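PDB 6DHX: TipC2, which is an immunity protein of a type VII secretion system and probably protects its bacterium by binding the cognate exported antibacterial toxin. Local coordinates for residues L42-H48 and Y60-K66; Y65-A69 and K165-D169. All blocks are in the same frame, centred on the assembly; numbering follows the deposited sequence.

From the N terminus, the chain leaves helix 21-32 and enters strand 45-51 through the turn at L42-V45. It doubles back as strand 59-65, and interaction 1 closes this short hairpin loop. Interaction 2 starts where the second strand ends. From Y65-A69 the chain runs through most of the sheet and helix 137-146 before K165-D169 on helix 151-173 closes the much longer loop. The two loops follow one another and share only Y65 and K66. The centres of interactions 1 and 2 lie about 9 Å apart. L42 packs on D169 and D44 on A69, so hairpin, following loop and helix meet in one place.

Interaction 1 of 2, residues L42-H48 and Y60-K66; sequences LTDVEVH and YPSILYK
V45 sets its methyl CG1 over the ring of Y65. CG1 stands 3.4 Å from the ring centroid and only 6° off the ring normal, a clear CH-pi contact. CG1 lies anti to the carbonyl carbon of V45 (chi1 -55°), and this turns it onto the ring, while CB packs tightly on I63 CG2 at 3.5 Å. V47 and I63 point the same way, with CG2 of V47 on CD1 of I63. The opposite face of the hairpin carries E46, H48, S62 and L64. There H48 NE2 donates to the anti lone pair of E46 OE1 at 2.9 Å, and this oxygen lies a little out of the H48 ring plane. L64 packs against both through CB and CD2, and S62 OG bonds to D80. K66 runs extended past D44 and beside CG of E46. Its NZ reaches T43 O at 2.8 Å in the carbonyl plane, and its backbone N bonds to D44 O at 171°. Two bonds thus tie K66 to the L42-V45 turn, which is type I. In the strands, E46 pairs with L64 and H48 with S62, each through two backbone bonds. The shortest is H48 N to S62 O at 2.7 Å. Strand 59-65 also pairs with strand 74-82 on its other side. This is an antiparallel beta hairpin, with strand 45-51 at the end of the mixed sheet.

Interaction 2 of 2, residues Y65-A69 and K165-D169; sequences YKDIA and KVLKD
Y65 has the most surface buried here, and its hydroxyl points at the side of helix 151-173. Y65 OH donates to D169 OD2 at 2.6 Å and uses the anti lone pair of that oxygen. OD2 comes in at the ring edge, and ring and carboxylate are nearly coplanar, 18° apart. D169 OD2 also lies 3.1 Å from Y65 CE2. D169 CG is anti to its carbonyl carbon (chi1 -79°), which brings the carboxylate to this edge. A water also binds the hydroxyl. The water oxygen donates to Y65 OH at 3.0 Å and to V166 O, so the hydroxyl gives one bond and accepts one. V166 adds CG2 obliquely beside CE1 of the ring.

The K165 side chain runs antiparallel to that of Y65 and passes beside its ring. Its chain is extended up to CE, which lies 3.9 Å from CD2 of Y65. A bend at chi4 (65°) then turns NZ to A69 O, the carbonyl at the end of the 3-10 segment. The K165 NZ to A69 O bond is 2.7 Å long and lies in the carbonyl plane. The A69 CB sits at the edge of the Y65 ring. I77 of strand 74-82 also touches Y65, K165 and V166.

The contact pairs a buried hydroxyl with a carboxylate, and an ammonium group with a main-chain carbonyl. These polar bonds, with little apolar contact beside them, fix the loop after strand 59-65 to the helix.

Interaction 1 of 2, residues L42-H48 and Y60-K66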
loop_
_atom_site.group_PDB
_atom_site.type_symbol
_atom_site.label_atom_id
_atom_site.label_comp_id
_atom_site.label_asym_id
_atom_site.label_seq_id
_atom_site.Cartn_x
_atom_site.Cartn_y
_atom_site.Cartn_z
ATOM N N LEU A 42 7.234 -14.962 -0.319
ATOM C CA LEU A 42 6.058 -14.683 -1.166
ATOM C C LEU A 42 6.538 -14.651 -2.610
ATOM O O LEU A 42 7.188 -13.687 -3.040
ATOM C CB LEU A 42 5.391 -13.358 -0.781
ATOM C CG LEU A 42 4.125 -12.981 -1.570
ATOM C CD1 LEU A 42 3.040 -14.055 -1.340
ATOM C CD2 LEU A 42 3.653 -11.589 -1.041
ATOM N N THR A 43 6.160 -15.665 -3.383
ATOM C CA THR A 43 6.739 -15.808 -4.709
ATOM C C THR A 43 6.248 -14.727 -5.674
ATOM O O THR A 43 6.961 -14.400 -6.617
ATOM C CB THR A 43 6.423 -17.234 -5.224
ATOM O OG1 THR A 43 7.198 -18.138 -4.450
ATOM C CG2 THR A 43 6.861 -17.394 -6.681
ATOM N N ASP A 44 5.055 -14.145 -5.457
ATOM C CA ASP A 44 4.542 -13.134 -6.380
ATOM C C ASP A 44 5.231 -11.781 -6.261
ATOM O O ASP A 44 4.860 -10.894 -7.033
ATOM C CB ASP A 44 3.031 -12.892 -6.172
ATOM C CG ASP A 44 2.181 -14.013 -6.760
ATOM O OD1 ASP A 44 2.712 -14.797 -7.580
ATOM O OD2 ASP A 44 0.976 -14.093 -6.441
ATOM N N VAL A 45 6.163 -11.573 -5.326
ATOM C CA VAL A 45 6.729 -10.227 -5.211
ATOM C C VAL A 45 8.243 -10.281 -5.328
ATOM O O VAL A 45 8.877 -11.329 -5.130
ATOM C CB VAL A 45 6.301 -9.551 -3.882
ATOM C CG1 VAL A 45 4.758 -9.552 -3.759
ATOM C CG2 VAL A 45 6.980 -10.275 -2.652
ATOM N N GLU A 46 8.823 -9.131 -5.676
ATOM C CA GLU A 46 10.251 -8.879 -5.510
ATOM C C GLU A 46 10.504 -8.062 -4.247
ATOM O O GLU A 46 9.769 -7.115 -3.960
ATOM C CB GLU A 46 10.795 -8.072 -6.681
ATOM C CG GLU A 46 10.654 -8.724 -8.064
ATOM C CD GLU A 46 10.934 -7.747 -9.209
ATOM O OE1 GLU A 46 11.203 -6.531 -8.984
ATOM O OE2 GLU A 46 10.871 -8.205 -10.357
ATOM N N VAL A 47 11.579 -8.373 -3.557
ATOM C CA VAL A 47 12.029 -7.587 -2.409
ATOM C C VAL A 47 13.110 -6.652 -2.924
ATOM O O VAL A 47 13.991 -7.075 -3.694
ATOM C CB VAL A 47 12.577 -8.485 -1.278
ATOM C CG1 VAL A 47 13.134 -7.621 -0.160
ATOM C CG2 VAL A 47 11.426 -9.378 -0.688
ATOM N N HIS A 48 12.998 -5.359 -2.559
ATOM C CA HIS A 48 14.002 -4.369 -2.940
ATOM C C HIS A 48 14.558 -3.722 -1.678
ATOM O O HIS A 48 13.930 -3.714 -0.622
ATOM C CB HIS A 48 13.399 -3.296 -3.846
ATOM C CG HIS A 48 13.034 -3.803 -5.197
ATOM N ND1 HIS A 48 13.888 -3.726 -6.266
ATOM C CD2 HIS A 48 11.922 -4.437 -5.646
ATOM C CE1 HIS A 48 13.322 -4.273 -7.328
ATOM N NE2 HIS A 48 12.123 -4.709 -6.980
ATOM N N TYR A 60 15.992 0.744 3.318
ATOM C CA TYR A 60 14.670 0.257 3.753
ATOM C C TYR A 60 14.128 -0.740 2.761
ATOM O O TYR A 60 14.514 -0.716 1.597
ATOM C CB TYR A 60 13.673 1.418 3.881
ATOM C CG TYR A 60 13.345 2.127 2.579
ATOM C CD1 TYR A 60 12.275 1.713 1.779
ATOM C CD2 TYR A 60 14.049 3.275 2.193
ATOM C CE1 TYR A 60 11.940 2.396 0.629
ATOM C CE2 TYR A 60 13.710 3.964 1.016
ATOM C CZ TYR A 60 12.651 3.507 0.257
ATOM O OH TYR A 60 12.252 4.146 -0.898
ATOM N N PRO A 61 13.304 -1.680 3.228
ATOM C CA PRO A 61 12.722 -2.683 2.326
ATOM C C PRO A 61 11.478 -2.126 1.633
ATOM O O PRO A 61 10.697 -1.346 2.198
ATOM C CB PRO A 61 12.344 -3.836 3.274
ATOM C CG PRO A 61 11.994 -3.149 4.557
ATOM C CD PRO A 61 12.807 -1.839 4.619
ATOM N N SER A 62 11.341 -2.524 0.377
ATOM C CA SER A 62 10.209 -2.163 -0.465
ATOM C C SER A 62 9.828 -3.402 -1.250
ATOM O O SER A 62 10.714 -4.101 -1.757
ATOM C CB SER A 62 10.617 -0.994 -1.388
ATOM O OG SER A 62 9.592 -0.625 -2.283
ATOM N N ILE A 63 8.525 -3.691 -1.308
ATOM C CA ILE A 63 7.991 -4.901 -1.924
ATOM C C ILE A 63 7.292 -4.475 -3.206
ATOM O O ILE A 63 6.504 -3.516 -3.191
ATOM C CB ILE A 63 6.991 -5.606 -0.984
ATOM C CG1 ILE A 63 7.586 -5.802 0.439
ATOM C CG2 ILE A 63 6.471 -6.896 -1.614
ATOM C CD1 ILE A 63 8.966 -6.568 0.477
ATOM N N LEU A 64 7.573 -5.163 -4.299
ATOM C CA LEU A 64 6.985 -4.808 -5.592
ATOM C C LEU A 64 6.384 -6.067 -6.201
ATOM O O LEU A 64 7.095 -7.077 -6.369
ATOM C CB LEU A 64 8.079 -4.253 -6.558
ATOM C CG LEU A 64 7.575 -3.785 -7.918
ATOM C CD1 LEU A 64 6.679 -2.513 -7.667
ATOM C CD2 LEU A 64 8.702 -3.411 -8.890
ATOM N N TYR A 65 5.098 -6.017 -6.556
ATOM C CA TYR A 65 4.508 -7.191 -7.196
ATOM C C TYR A 65 5.086 -7.383 -8.591
ATOM O O TYR A 65 5.222 -6.431 -9.364
ATOM C CB TYR A 65 2.972 -7.073 -7.271
ATOM C CG TYR A 65 2.362 -7.601 -6.007
ATOM C CD1 TYR A 65 2.440 -6.865 -4.820
ATOM C CD2 TYR A 65 1.771 -8.862 -5.970
ATOM C CE1 TYR A 65 1.930 -7.367 -3.594
ATOM C CE2 TYR A 65 1.266 -9.390 -4.770
ATOM C CZ TYR A 65 1.348 -8.636 -3.597
ATOM O OH TYR A 65 0.846 -9.128 -2.421
ATOM N N LYS A 66 5.420 -8.642 -8.903
ATOM C CA LYS A 66 5.940 -9.013 -10.213
ATOM C C LYS A 66 4.860 -8.877 -11.280
ATOM O O LYS A 66 3.670 -9.033 -11.019
ATOM C CB LYS A 66 6.452 -10.471 -10.202
ATOM C CG LYS A 66 7.617 -10.751 -9.229
ATOM C CD LYS A 66 7.918 -12.261 -9.101
ATOM C CE LYS A 66 9.122 -12.544 -8.174
ATOM N NZ LYS A 66 9.351 -14.058 -7.989
#

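Interaction 2 of 2, residues Y65-A69 and K165-D169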
loop_
_atom_site.group_PDB
_atom_site.type_symbol
_atom_site.label_atom_id
_atom_site.label_comp_id
_atom_site.label_asym_id
_atom_site.label_seq_id
_atom_site.Cartn_x
_atom_site.Cartn_y
_atom_site.Cartn_z
ATOM N N TYR A 65 5.098 -6.017 -6.556
ATOM C CA TYR A 65 4.508 -7.191 -7.196
ATOM C C TYR A 65 5.086 -7.383 -8.591
ATOM O O TYR A 65 5.222 -6.431 -9.364
ATOM C CB TYR A 65 2.972 -7.073 -7.271
ATOM C CG TYR A 65 2.362 -7.601 -6.007
ATOM C CD1 TYR A 65 2.440 -6.865 -4.820
ATOM C CD2 TYR A 65 1.771 -8.862 -5.970
ATOM C CE1 TYR A 65 1.930 -7.367 -3.594
ATOM C CE2 TYR A 65 1.266 -9.390 -4.770
ATOM C CZ TYR A 65 1.348 -8.636 -3.597
ATOM O OH TYR A 65 0.846 -9.128 -2.421
ATOM N N LYS A 66 5.420 -8.642 -8.903
ATOM C CA LYS A 66 5.940 -9.013 -10.213
ATOM C C LYS A 66 4.860 -8.877 -11.280
ATOM O O LYS A 66 3.670 -9.033 -11.019
ATOM C CB LYS A 66 6.452 -10.471 -10.202
ATOM C CG LYS A 66 7.617 -10.751 -9.229
ATOM C CD LYS A 66 7.918 -12.261 -9.101
ATOM C CE LYS A 66 9.122 -12.544 -8.174
ATOM N NZ LYS A 66 9.351 -14.058 -7.989
ATOM N N ASP A 67 5.297 -8.610 -12.508
ATOM C CA ASP A 67 4.356 -8.463 -13.617
ATOM C C ASP A 67 3.456 -9.691 -13.778
ATOM O O ASP A 67 2.252 -9.543 -14.028
ATOM C CB ASP A 67 5.123 -8.175 -14.900
ATOM C CG ASP A 67 5.896 -6.884 -14.829
ATOM O OD1 ASP A 67 5.475 -5.969 -14.073
ATOM O OD2 ASP A 67 6.927 -6.780 -15.530
ATOM N N ILE A 68 4.009 -10.908 -13.605
ATOM C CA ILE A 68 3.201 -12.140 -13.644
ATOM C C ILE A 68 2.039 -12.082 -12.659
ATOM O O ILE A 68 0.995 -12.723 -12.866
ATOM C CB ILE A 68 4.080 -13.392 -13.378
ATOM C CG1 ILE A 68 3.232 -14.636 -13.101
ATOM C CG2 ILE A 68 4.971 -13.233 -12.180
ATOM C CD1 ILE A 68 2.727 -15.349 -14.319
ATOM N N ALA A 69 2.193 -11.322 -11.579
ATOM C CA ALA A 69 1.224 -11.276 -10.488
ATOM C C ALA A 69 0.261 -10.102 -10.591
ATOM O O ALA A 69 -0.524 -9.900 -9.670
ATOM C CB ALA A 69 1.945 -11.206 -9.135
ATOM N N LYS A 165 -5.751 -9.480 -2.240
ATOM C CA LYS A 165 -4.464 -9.813 -2.816
ATOM C C LYS A 165 -3.353 -9.576 -1.797
ATOM O O LYS A 165 -2.745 -10.554 -1.314
ATOM C CB LYS A 165 -4.227 -9.024 -4.112
ATOM C CG LYS A 165 -3.003 -9.473 -4.914
ATOM C CD LYS A 165 -3.065 -8.827 -6.307
ATOM C CE LYS A 165 -1.879 -9.209 -7.153
ATOM N NZ LYS A 165 -1.850 -10.686 -7.470
ATOM N N VAL A 166 -3.086 -8.322 -1.428
ATOM C CA VAL A 166 -1.935 -8.040 -0.552
ATOM C C VAL A 166 -2.108 -8.704 0.807
ATOM O O VAL A 166 -1.193 -9.376 1.310
ATOM C CB VAL A 166 -1.726 -6.525 -0.374
ATOM C CG1 VAL A 166 -0.598 -6.276 0.671
ATOM C CG2 VAL A 166 -1.416 -5.846 -1.735
ATOM N N LEU A 167 -3.255 -8.492 1.449
ATOM C CA LEU A 167 -3.405 -9.035 2.800
ATOM C C LEU A 167 -3.643 -10.543 2.753
ATOM O O LEU A 167 -3.215 -11.279 3.660
ATOM C CB LEU A 167 -4.531 -8.330 3.566
ATOM C CG LEU A 167 -4.272 -6.841 3.874
ATOM C CD1 LEU A 167 -5.454 -6.238 4.675
ATOM C CD2 LEU A 167 -2.933 -6.647 4.687
ATOM N N LYS A 168 -4.295 -11.030 1.711
ATOM C CA LYS A 168 -4.456 -12.482 1.576
ATOM C C LYS A 168 -3.093 -13.147 1.349
ATOM O O LYS A 168 -2.800 -14.225 1.898
ATOM C CB LYS A 168 -5.414 -12.773 0.421
ATOM C CG LYS A 168 -5.812 -14.234 0.312
ATOM C CD LYS A 168 -6.740 -14.444 -0.870
ATOM C CE LYS A 168 -7.390 -15.820 -0.855
ATOM N NZ LYS A 168 -8.343 -15.954 -1.983
ATOM N N ASP A 169 -2.224 -12.478 0.581
ATOM C CA ASP A 169 -0.848 -12.944 0.396
ATOM C C ASP A 169 -0.090 -12.973 1.714
ATOM O O ASP A 169 0.663 -13.914 1.976
ATOM C CB ASP A 169 -0.092 -12.045 -0.591
ATOM C CG ASP A 169 -0.425 -12.345 -2.038
ATOM O OD1 ASP A 169 -1.090 -13.359 -2.299
ATOM O OD2 ASP A 169 -0.034 -11.560 -2.915
HETATM O O HOH W 1 1.687 -9.022 0.406
#